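Long-range contacts in nickel-dependent hydrogenase large subunit (Allochromatium vinosum, PDB 3MYR), which oxidises molecular hydrogen at a nickel-iron centre and passes the electrons on, probably recycling hydrogen released by nitrogenase: residues Y32-E42 / L367-K377; W140-T151 / L185-E193. All coordinates share one frame; numbering follows the deposited sequence.

In the fold
The two contacts sit in different parts of the large subunit, their centres about 42 Å apart and their nearest atoms about 22 Å apart, without touching. Contact 1 joins the end of strand 27-35, an outermost strand of a three-stranded antiparallel sheet, and the turn into helix 41-44 to the loop leading to strand 378-381. Contact 2 falls between these two segments in sequence and joins helix 145-160, with the loop before it, to helix 181-201. Contact 1 is buried and reaches the magnesium site, whereas contact 2 lies away from the annotated sites, among helices. Residues of both also meet the small subunit HydA, so each borders the heterodimer interface.

Contact 1 (Y32-E42 / L367-K377); sequences YSSGTMVRGIE and LDVSDGYSWLK. With MG (magnesium ion), chain O.
The magnesium site lies at one end of this contact, where Glu42 and Lys377 meet through metal-bound water. Glu42 OE2 binds the magnesium ion at 2.0 Å, and three waters, His561 NE2 and Ala506 O complete six ligands. One of these waters donates to Glu42 OE1, which also bonds Thr350, and accepts a weak bond from Lys377 NZ. Lys377 NZ stays 4.1 Å from Glu42 OE1, beyond a salt bridge, and also bonds Gln349 O. Val38 lays CG1 over the six-membered ring of Trp375, 3.6 Å from its centroid and only 12° off the normal, a CH-pi contact; the indole NE1 bonds Gly84 O of the small subunit HydA. Further along, backbone and serine bonds join the two segments. Trp375 N donates to Gly35 O, and Gly35 N points almost straight at Ser374 OG (3.0 Å). That hydroxyl also accepts from Leu376 N, closing an ST turn, and donates to a water that in turn donates to Ser33 O. With OG anti to its own N (chi1 175°), Ser34 reaches Tyr373 O at 2.7 Å. Leu376 CD1 presses tightly on Gly35 CA, 3.3 Å away. At the far end Tyr32 turns its edge to the face of Tyr373, centroids 5.5 Å apart and planes at 81°, while Val369 CG2 lies over one face of Tyr32. Octahedral magnesium held by a glutamate, a backbone carbonyl, the C-terminal histidine and three waters is characteristic of [NiFe] hydrogenase large subunits.

Contact 2 (W140-T151 / L185-E193); sequences WPKSSPGYFADT and LMAVAHYLE
Tyr147 and Lys142 converge on the carboxylate of Glu193, approaching OE2 from the same face of its plane but on different sides of the oxygen. Tyr147 OH donates to Glu193 OE2 on the anti side at 2.7 Å, and Lys142 NZ to the same Glu193 OE2 on the syn side at 2.8 Å in a salt bridge, with a weaker bond to OE1. The phenol ring and carboxylate planes lie 54° apart. Tyr147 CG is anti to its backbone N (chi1 163°), which sends the ring across to helix 185-193, with Lys142 CB over one face. A water donates to Tyr147 OH and Lys142 O and accepts from Trp140 NE1 in the indole plane. Trp140 and His190 run alongside each other in opposing senses, their rings steeply inclined in an oblique pair. Ala189 CB meets the edge of Phe148 at CE2, 3.6 Å away, and also approaches Tyr147 OH. Leu185 CD2 touches Phe148 CB and its carbonyl oxygen. Thr151 turns CG2 into a hole formed by Leu185, Val188, Ala189 and Leu192, meeting Leu192 CD1 tip to tip, while its OG1 bonds Tyr147 O. The helix segments cross at 83°, their axes 10.2 Å apart: a nearly perpendicular helix-helix junction with a knob-into-hole contact.

Contact 1 (Y32-E42 / L367-K377)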
loop_
_atom_site.group_PDB
_atom_site.type_symbol
_atom_site.label_atom_id
_atom_site.label_comp_id
_atom_site.label_asym_id
_atom_site.label_seq_id
_atom_site.Cartn_x
_atom_site.Cartn_y
_atom_site.Cartn_z
ATOM N N TYR B 32 -19.003 13.991 0.893
ATOM C CA TYR B 32 -18.927 13.008 1.987
ATOM C C TYR B 32 -18.014 11.866 1.532
ATOM O O TYR B 32 -18.128 11.394 0.379
ATOM C CB TYR B 32 -20.312 12.461 2.374
ATOM C CG TYR B 32 -21.245 13.562 2.741
ATOM C CD1 TYR B 32 -21.448 13.919 4.093
ATOM C CD2 TYR B 32 -21.904 14.292 1.749
ATOM C CE1 TYR B 32 -22.275 14.969 4.431
ATOM C CE2 TYR B 32 -22.766 15.357 2.087
ATOM C CZ TYR B 32 -22.919 15.688 3.430
ATOM O OH TYR B 32 -23.782 16.718 3.792
ATOM N N SER B 33 -17.050 11.529 2.409
ATOM C CA SER B 33 -16.036 10.496 2.177
ATOM C C SER B 33 -16.377 9.286 3.080
ATOM O O SER B 33 -16.523 9.424 4.310
ATOM C CB SER B 33 -14.654 11.023 2.575
ATOM O OG SER B 33 -13.720 9.954 2.423
ATOM N N SER B 34 -16.557 8.121 2.469
ATOM C CA SER B 34 -16.973 6.936 3.176
ATOM C C SER B 34 -16.119 5.717 2.837
ATOM O O SER B 34 -16.075 5.305 1.687
ATOM C CB SER B 34 -18.406 6.611 2.771
ATOM O OG SER B 34 -18.763 5.374 3.389
ATOM N N GLY B 35 -15.467 5.133 3.845
ATOM C CA GLY B 35 -14.694 3.857 3.725
ATOM C C GLY B 35 -15.637 2.676 3.951
ATOM O O GLY B 35 -16.338 2.657 4.958
ATOM N N THR B 36 -15.694 1.724 3.012
ATOM C CA THR B 36 -16.789 0.761 3.009
ATOM C C THR B 36 -16.230 -0.653 3.214
ATOM O O THR B 36 -16.903 -1.618 2.840
ATOM C CB THR B 36 -17.673 0.830 1.700
ATOM O OG1 THR B 36 -16.876 0.390 0.582
ATOM C CG2 THR B 36 -18.158 2.311 1.375
ATOM N N MET B 37 -15.076 -0.783 3.905
ATOM C CA MET B 37 -14.595 -2.129 4.304
ATOM C C MET B 37 -13.852 -1.989 5.628
ATOM O O MET B 37 -13.074 -1.022 5.829
ATOM C CB MET B 37 -13.727 -2.759 3.211
ATOM C CG MET B 37 -13.277 -4.214 3.496
ATOM S SD MET B 37 -11.824 -4.343 4.613
ATOM C CE MET B 37 -10.417 -4.104 3.460
ATOM N N VAL B 38 -14.090 -2.935 6.546
ATOM C CA VAL B 38 -13.339 -2.940 7.800
ATOM C C VAL B 38 -12.862 -4.383 8.071
ATOM O O VAL B 38 -13.552 -5.356 7.625
ATOM C CB VAL B 38 -14.300 -2.447 8.979
ATOM C CG1 VAL B 38 -15.479 -3.364 9.103
ATOM C CG2 VAL B 38 -13.513 -2.296 10.324
ATOM N N ARG B 39 -11.731 -4.519 8.775
ATOM C CA ARG B 39 -11.210 -5.814 9.254
ATOM C C ARG B 39 -11.069 -5.915 10.797
ATOM O O ARG B 39 -11.219 -7.013 11.373
ATOM C CB ARG B 39 -9.882 -6.184 8.564
ATOM C CG ARG B 39 -10.074 -6.424 7.069
ATOM C CD ARG B 39 -8.800 -6.363 6.234
ATOM N NE ARG B 39 -8.204 -5.028 6.327
ATOM C CZ ARG B 39 -6.928 -4.743 6.060
ATOM N NH1 ARG B 39 -6.071 -5.724 5.730
ATOM N NH2 ARG B 39 -6.493 -3.487 6.240
ATOM N N GLY B 40 -10.735 -4.791 11.440
ATOM C CA GLY B 40 -10.673 -4.697 12.918
ATOM C C GLY B 40 -9.370 -5.355 13.390
ATOM O O GLY B 40 -9.318 -6.051 14.409
ATOM N N ILE B 41 -8.288 -5.028 12.709
ATOM C CA ILE B 41 -6.985 -5.524 13.082
ATOM C C ILE B 41 -6.569 -5.104 14.516
ATOM O O ILE B 41 -5.879 -5.849 15.240
ATOM C CB ILE B 41 -5.950 -5.103 12.005
ATOM C CG1 ILE B 41 -6.335 -5.812 10.696
ATOM C CG2 ILE B 41 -4.443 -5.458 12.507
ATOM C CD1 ILE B 41 -5.595 -5.299 9.432
ATOM N N GLU B 42 -7.000 -3.929 14.951
ATOM C CA GLU B 42 -6.648 -3.514 16.314
ATOM C C GLU B 42 -7.172 -4.507 17.354
ATOM O O GLU B 42 -6.490 -4.840 18.330
ATOM C CB GLU B 42 -7.126 -2.071 16.581
ATOM C CG GLU B 42 -6.312 -0.985 15.804
ATOM C CD GLU B 42 -7.138 0.294 15.545
ATOM O OE1 GLU B 42 -8.395 0.139 15.538
ATOM O OE2 GLU B 42 -6.553 1.414 15.294
ATOM N N LEU B 367 -25.903 6.675 1.279
ATOM C CA LEU B 367 -25.629 6.668 2.716
ATOM C C LEU B 367 -26.646 7.495 3.510
ATOM O O LEU B 367 -27.322 8.360 2.973
ATOM C CB LEU B 367 -24.258 7.238 2.980
ATOM C CG LEU B 367 -23.153 6.302 2.448
ATOM C CD1 LEU B 367 -21.907 7.135 2.050
ATOM C CD2 LEU B 367 -22.775 5.203 3.368
ATOM N N ASP B 368 -26.704 7.284 4.811
ATOM C CA ASP B 368 -27.374 8.240 5.646
ATOM C C ASP B 368 -26.242 8.952 6.412
ATOM O O ASP B 368 -25.568 8.380 7.263
ATOM C CB ASP B 368 -28.350 7.486 6.573
ATOM C CG ASP B 368 -29.029 8.393 7.622
ATOM O OD1 ASP B 368 -28.610 9.533 7.923
ATOM O OD2 ASP B 368 -30.005 7.915 8.172
ATOM N N VAL B 369 -26.131 10.238 6.180
ATOM C CA VAL B 369 -24.997 11.000 6.572
ATOM C C VAL B 369 -25.345 11.786 7.871
ATOM O O VAL B 369 -24.507 12.493 8.419
ATOM C CB VAL B 369 -24.693 11.842 5.313
ATOM C CG1 VAL B 369 -25.237 13.296 5.239
ATOM C CG2 VAL B 369 -23.631 11.344 4.458
ATOM N N SER B 370 -26.532 11.561 8.432
ATOM C CA SER B 370 -26.909 12.288 9.635
ATOM C C SER B 370 -26.184 11.699 10.824
ATOM O O SER B 370 -25.960 12.413 11.768
ATOM C CB SER B 370 -28.429 12.266 9.884
ATOM O OG SER B 370 -28.833 10.955 10.215
ATOM N N ASP B 371 -25.758 10.423 10.772
ATOM C CA ASP B 371 -24.955 9.846 11.887
ATOM C C ASP B 371 -23.671 9.162 11.298
ATOM O O ASP B 371 -22.921 9.796 10.554
ATOM C CB ASP B 371 -25.830 8.879 12.732
ATOM C CG ASP B 371 -25.207 8.500 14.110
ATOM O OD1 ASP B 371 -24.534 9.333 14.777
ATOM O OD2 ASP B 371 -25.460 7.356 14.558
ATOM N N GLY B 372 -23.394 7.911 11.637
ATOM C CA GLY B 372 -22.207 7.247 11.046
ATOM C C GLY B 372 -22.374 7.074 9.542
ATOM O O GLY B 372 -23.462 6.677 9.044
ATOM N N TYR B 373 -21.323 7.395 8.785
ATOM C CA TYR B 373 -21.379 7.163 7.344
ATOM C C TYR B 373 -20.055 6.607 6.773
ATOM O O TYR B 373 -19.817 6.628 5.525
ATOM C CB TYR B 373 -21.899 8.436 6.589
ATOM C CG TYR B 373 -20.991 9.698 6.628
ATOM C CD1 TYR B 373 -21.286 10.780 7.466
ATOM C CD2 TYR B 373 -19.857 9.794 5.793
ATOM C CE1 TYR B 373 -20.481 11.948 7.459
ATOM C CE2 TYR B 373 -19.045 10.922 5.767
ATOM C CZ TYR B 373 -19.375 11.993 6.626
ATOM O OH TYR B 373 -18.572 13.071 6.640
ATOM N N SER B 374 -19.193 6.091 7.670
ATOM C CA SER B 374 -17.901 5.615 7.288
ATOM C C SER B 374 -17.304 4.644 8.304
ATOM O O SER B 374 -17.555 4.754 9.502
ATOM C CB SER B 374 -16.907 6.815 7.105
ATOM O OG SER B 374 -15.592 6.330 6.627
ATOM N N TRP B 375 -16.436 3.737 7.817
ATOM C CA TRP B 375 -15.656 2.886 8.678
ATOM C C TRP B 375 -14.400 3.601 9.123
ATOM O O TRP B 375 -13.715 3.069 9.981
ATOM C CB TRP B 375 -15.303 1.512 8.074
ATOM C CG TRP B 375 -16.470 0.553 8.060
ATOM C CD1 TRP B 375 -17.120 0.068 6.959
ATOM C CD2 TRP B 375 -17.061 -0.071 9.185
ATOM N NE1 TRP B 375 -18.129 -0.793 7.332
ATOM C CE2 TRP B 375 -18.142 -0.860 8.708
ATOM C CE3 TRP B 375 -16.865 0.051 10.582
ATOM C CZ2 TRP B 375 -18.949 -1.633 9.567
ATOM C CZ3 TRP B 375 -17.661 -0.749 11.437
ATOM C CH2 TRP B 375 -18.708 -1.542 10.929
ATOM N N LEU B 376 -14.147 4.813 8.624
ATOM C CA LEU B 376 -13.003 5.609 9.146
ATOM C C LEU B 376 -13.385 6.358 10.396
ATOM O O LEU B 376 -14.436 7.014 10.416
ATOM C CB LEU B 376 -12.423 6.631 8.117
ATOM C CG LEU B 376 -11.655 5.992 6.916
ATOM C CD1 LEU B 376 -12.661 5.293 5.923
ATOM C CD2 LEU B 376 -10.973 7.181 6.202
ATOM N N LYS B 377 -12.555 6.254 11.449
ATOM C CA LYS B 377 -12.594 7.242 12.546
ATOM C C LYS B 377 -12.206 8.648 12.015
ATOM O O LYS B 377 -11.631 8.764 10.917
ATOM C CB LYS B 377 -11.662 6.826 13.673
ATOM C CG LYS B 377 -12.088 5.525 14.374
ATOM C CD LYS B 377 -11.087 5.168 15.448
ATOM C CE LYS B 377 -11.505 3.847 16.109
ATOM N NZ LYS B 377 -10.444 3.354 17.092
HETATM MG MG MG O . -7.161 3.013 14.257
HETATM O O HOH W 1 -14.660 8.652 5.862
HETATM O O HOH W 2 -9.186 2.321 14.424
HETATM O O HOH W 3 -7.390 3.926 16.091
HETATM O O HOH W 4 -7.898 4.723 13.305
#

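Contact 2 (W140-T151 / L185-E193)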
loop_
_atom_site.group_PDB
_atom_site.type_symbol
_atom_site.label_atom_id
_atom_site.label_comp_id
_atom_site.label_asym_id
_atom_site.label_seq_id
_atom_site.Cartn_x
_atom_site.Cartn_y
_atom_site.Cartn_z
ATOM N N TRP B 140 16.357 10.922 -20.649
ATOM C CA TRP B 140 15.996 9.504 -20.597
ATOM C C TRP B 140 16.234 8.849 -21.940
ATOM O O TRP B 140 15.846 9.439 -22.973
ATOM C CB TRP B 140 14.509 9.383 -20.235
ATOM C CG TRP B 140 13.923 7.979 -20.225
ATOM C CD1 TRP B 140 12.895 7.520 -21.028
ATOM C CD2 TRP B 140 14.229 6.884 -19.306
ATOM N NE1 TRP B 140 12.569 6.216 -20.665
ATOM C CE2 TRP B 140 13.319 5.841 -19.576
ATOM C CE3 TRP B 140 15.104 6.745 -18.226
ATOM C CZ2 TRP B 140 13.338 4.611 -18.885
ATOM C CZ3 TRP B 140 15.133 5.517 -17.521
ATOM C CH2 TRP B 140 14.281 4.463 -17.872
ATOM N N PRO B 141 16.897 7.649 -21.972
ATOM C CA PRO B 141 17.308 7.125 -23.299
ATOM C C PRO B 141 16.179 6.716 -24.223
ATOM O O PRO B 141 16.364 6.763 -25.445
ATOM C CB PRO B 141 18.129 5.840 -22.966
ATOM C CG PRO B 141 18.737 6.167 -21.553
ATOM C CD PRO B 141 17.533 6.904 -20.866
ATOM N N LYS B 142 15.081 6.202 -23.672
ATOM C CA LYS B 142 14.130 5.431 -24.482
ATOM C C LYS B 142 13.107 6.392 -25.112
ATOM O O LYS B 142 12.075 6.694 -24.498
ATOM C CB LYS B 142 13.438 4.363 -23.660
ATOM C CG LYS B 142 14.356 3.283 -23.115
ATOM C CD LYS B 142 13.521 2.248 -22.325
ATOM C CE LYS B 142 13.703 0.816 -22.686
ATOM N NZ LYS B 142 12.333 0.144 -22.828
ATOM N N SER B 143 13.445 6.926 -26.288
ATOM C CA SER B 143 12.688 8.057 -26.840
ATOM C C SER B 143 12.638 7.991 -28.355
ATOM O O SER B 143 12.302 8.999 -29.027
ATOM C CB SER B 143 13.408 9.357 -26.464
ATOM O OG SER B 143 14.690 9.425 -27.125
ATOM N N SER B 144 13.077 6.883 -28.945
ATOM C CA SER B 144 13.200 6.891 -30.403
ATOM C C SER B 144 11.779 6.917 -30.980
ATOM O O SER B 144 10.828 6.491 -30.323
ATOM C CB SER B 144 13.970 5.679 -30.931
ATOM O OG SER B 144 13.094 4.564 -30.892
ATOM N N PRO B 145 11.613 7.450 -32.208
ATOM C CA PRO B 145 10.322 7.460 -32.893
ATOM C C PRO B 145 9.823 6.058 -33.119
ATOM O O PRO B 145 8.636 5.793 -32.903
ATOM C CB PRO B 145 10.597 8.218 -34.214
ATOM C CG PRO B 145 11.769 9.096 -33.845
ATOM C CD PRO B 145 12.613 8.285 -32.866
ATOM N N GLY B 146 10.700 5.137 -33.534
ATOM C CA GLY B 146 10.258 3.733 -33.712
ATOM C C GLY B 146 9.725 3.118 -32.410
ATOM O O GLY B 146 8.758 2.350 -32.397
ATOM N N TYR B 147 10.318 3.457 -31.266
ATOM C CA TYR B 147 9.825 2.965 -29.996
ATOM C C TYR B 147 8.384 3.487 -29.653
ATOM O O TYR B 147 7.482 2.728 -29.204
ATOM C CB TYR B 147 10.811 3.418 -28.930
ATOM C CG TYR B 147 10.268 3.351 -27.531
ATOM C CD1 TYR B 147 10.117 2.116 -26.844
ATOM C CD2 TYR B 147 9.960 4.533 -26.846
ATOM C CE1 TYR B 147 9.666 2.083 -25.472
ATOM C CE2 TYR B 147 9.516 4.508 -25.513
ATOM C CZ TYR B 147 9.358 3.295 -24.845
ATOM O OH TYR B 147 8.926 3.364 -23.541
ATOM N N PHE B 148 8.187 4.801 -29.826
ATOM C CA PHE B 148 6.864 5.389 -29.729
ATOM C C PHE B 148 5.845 4.819 -30.729
ATOM O O PHE B 148 4.712 4.527 -30.337
ATOM C CB PHE B 148 6.912 6.931 -29.771
ATOM C CG PHE B 148 7.493 7.507 -28.539
ATOM C CD1 PHE B 148 8.674 8.269 -28.592
ATOM C CD2 PHE B 148 6.928 7.211 -27.291
ATOM C CE1 PHE B 148 9.228 8.817 -27.408
ATOM C CE2 PHE B 148 7.489 7.756 -26.083
ATOM C CZ PHE B 148 8.623 8.549 -26.144
ATOM N N ALA B 149 6.276 4.571 -31.955
ATOM C CA ALA B 149 5.395 4.005 -32.987
ATOM C C ALA B 149 5.063 2.566 -32.573
ATOM O O ALA B 149 3.934 2.146 -32.697
ATOM C CB ALA B 149 6.102 4.001 -34.422
ATOM N N ASP B 150 6.047 1.814 -32.067
ATOM C CA ASP B 150 5.786 0.408 -31.615
ATOM C C ASP B 150 4.908 0.372 -30.377
ATOM O O ASP B 150 3.994 -0.415 -30.288
ATOM C CB ASP B 150 7.077 -0.417 -31.456
ATOM C CG ASP B 150 7.860 -0.620 -32.881
ATOM O OD1 ASP B 150 9.049 -1.125 -32.919
ATOM O OD2 ASP B 150 7.311 -0.214 -33.971
ATOM N N THR B 151 5.099 1.294 -29.444
ATOM C CA THR B 151 4.192 1.381 -28.303
ATOM C C THR B 151 2.777 1.744 -28.732
ATOM O O THR B 151 1.800 1.098 -28.344
ATOM C CB THR B 151 4.682 2.483 -27.312
ATOM O OG1 THR B 151 5.987 2.116 -26.870
ATOM C CG2 THR B 151 3.797 2.576 -26.121
ATOM N N LEU B 185 0.897 10.041 -25.618
ATOM C CA LEU B 185 1.637 8.827 -26.018
ATOM C C LEU B 185 2.901 8.690 -25.164
ATOM O O LEU B 185 3.192 7.614 -24.679
ATOM C CB LEU B 185 1.969 8.831 -27.555
ATOM C CG LEU B 185 2.751 7.597 -28.075
ATOM C CD1 LEU B 185 2.050 6.229 -27.685
ATOM C CD2 LEU B 185 3.017 7.710 -29.607
ATOM N N MET B 186 3.551 9.815 -24.841
ATOM C CA MET B 186 4.736 9.800 -24.055
ATOM C C MET B 186 4.429 9.235 -22.644
ATOM O O MET B 186 5.162 8.399 -22.113
ATOM C CB MET B 186 5.294 11.213 -23.928
ATOM C CG MET B 186 6.561 11.279 -23.058
ATOM S SD MET B 186 7.210 13.015 -22.922
ATOM C CE MET B 186 6.133 13.601 -21.614
ATOM N N ALA B 187 3.366 9.740 -22.023
ATOM C CA ALA B 187 2.951 9.279 -20.700
ATOM C C ALA B 187 2.560 7.809 -20.689
ATOM O O ALA B 187 2.870 7.100 -19.733
ATOM C CB ALA B 187 1.792 10.116 -20.216
ATOM N N VAL B 188 1.857 7.339 -21.713
ATOM C CA VAL B 188 1.542 5.930 -21.827
ATOM C C VAL B 188 2.828 5.074 -21.913
ATOM O O VAL B 188 2.917 4.025 -21.283
ATOM C CB VAL B 188 0.689 5.688 -23.126
ATOM C CG1 VAL B 188 0.700 4.235 -23.500
ATOM C CG2 VAL B 188 -0.777 6.174 -22.890
ATOM N N ALA B 189 3.806 5.481 -22.747
ATOM C CA ALA B 189 5.061 4.752 -22.794
ATOM C C ALA B 189 5.708 4.748 -21.402
ATOM O O ALA B 189 6.259 3.728 -20.969
ATOM C CB ALA B 189 6.001 5.430 -23.765
ATOM N N HIS B 190 5.668 5.879 -20.706
ATOM C CA HIS B 190 6.312 5.921 -19.389
ATOM C C HIS B 190 5.586 5.088 -18.345
ATOM O O HIS B 190 6.216 4.520 -17.437
ATOM C CB HIS B 190 6.456 7.354 -18.892
ATOM C CG HIS B 190 7.392 8.179 -19.720
ATOM N ND1 HIS B 190 8.226 7.635 -20.693
ATOM C CD2 HIS B 190 7.654 9.500 -19.692
ATOM C CE1 HIS B 190 8.931 8.611 -21.250
ATOM N NE2 HIS B 190 8.636 9.738 -20.628
ATOM N N TYR B 191 4.263 5.054 -18.459
ATOM C CA TYR B 191 3.433 4.147 -17.648
ATOM C C TYR B 191 3.969 2.708 -17.760
ATOM O O TYR B 191 4.103 1.979 -16.756
ATOM C CB TYR B 191 1.985 4.258 -18.144
ATOM C CG TYR B 191 0.924 3.354 -17.502
ATOM C CD1 TYR B 191 -0.092 3.904 -16.690
ATOM C CD2 TYR B 191 0.859 2.000 -17.803
ATOM C CE1 TYR B 191 -1.140 3.106 -16.156
ATOM C CE2 TYR B 191 -0.143 1.175 -17.244
ATOM C CZ TYR B 191 -1.164 1.735 -16.460
ATOM O OH TYR B 191 -2.171 0.920 -15.943
ATOM N N LEU B 192 4.281 2.299 -18.971
ATOM C CA LEU B 192 4.751 0.929 -19.187
ATOM C C LEU B 192 6.202 0.762 -18.686
ATOM O O LEU B 192 6.546 -0.284 -18.131
ATOM C CB LEU B 192 4.677 0.576 -20.675
ATOM C CG LEU B 192 3.244 0.358 -21.205
ATOM C CD1 LEU B 192 3.283 0.336 -22.690
ATOM C CD2 LEU B 192 2.589 -0.936 -20.686
ATOM N N GLU B 193 7.062 1.764 -18.923
ATOM C CA GLU B 193 8.405 1.667 -18.363
ATOM C C GLU B 193 8.355 1.632 -16.824
ATOM O O GLU B 193 9.163 0.955 -16.194
ATOM C CB GLU B 193 9.284 2.849 -18.800
ATOM C CG GLU B 193 9.433 3.014 -20.280
ATOM C CD GLU B 193 10.226 1.812 -20.886
ATOM O OE1 GLU B 193 11.077 1.233 -20.150
ATOM O OE2 GLU B 193 9.953 1.414 -22.061
HETATM O O HOH W 5 10.245 5.570 -22.434
#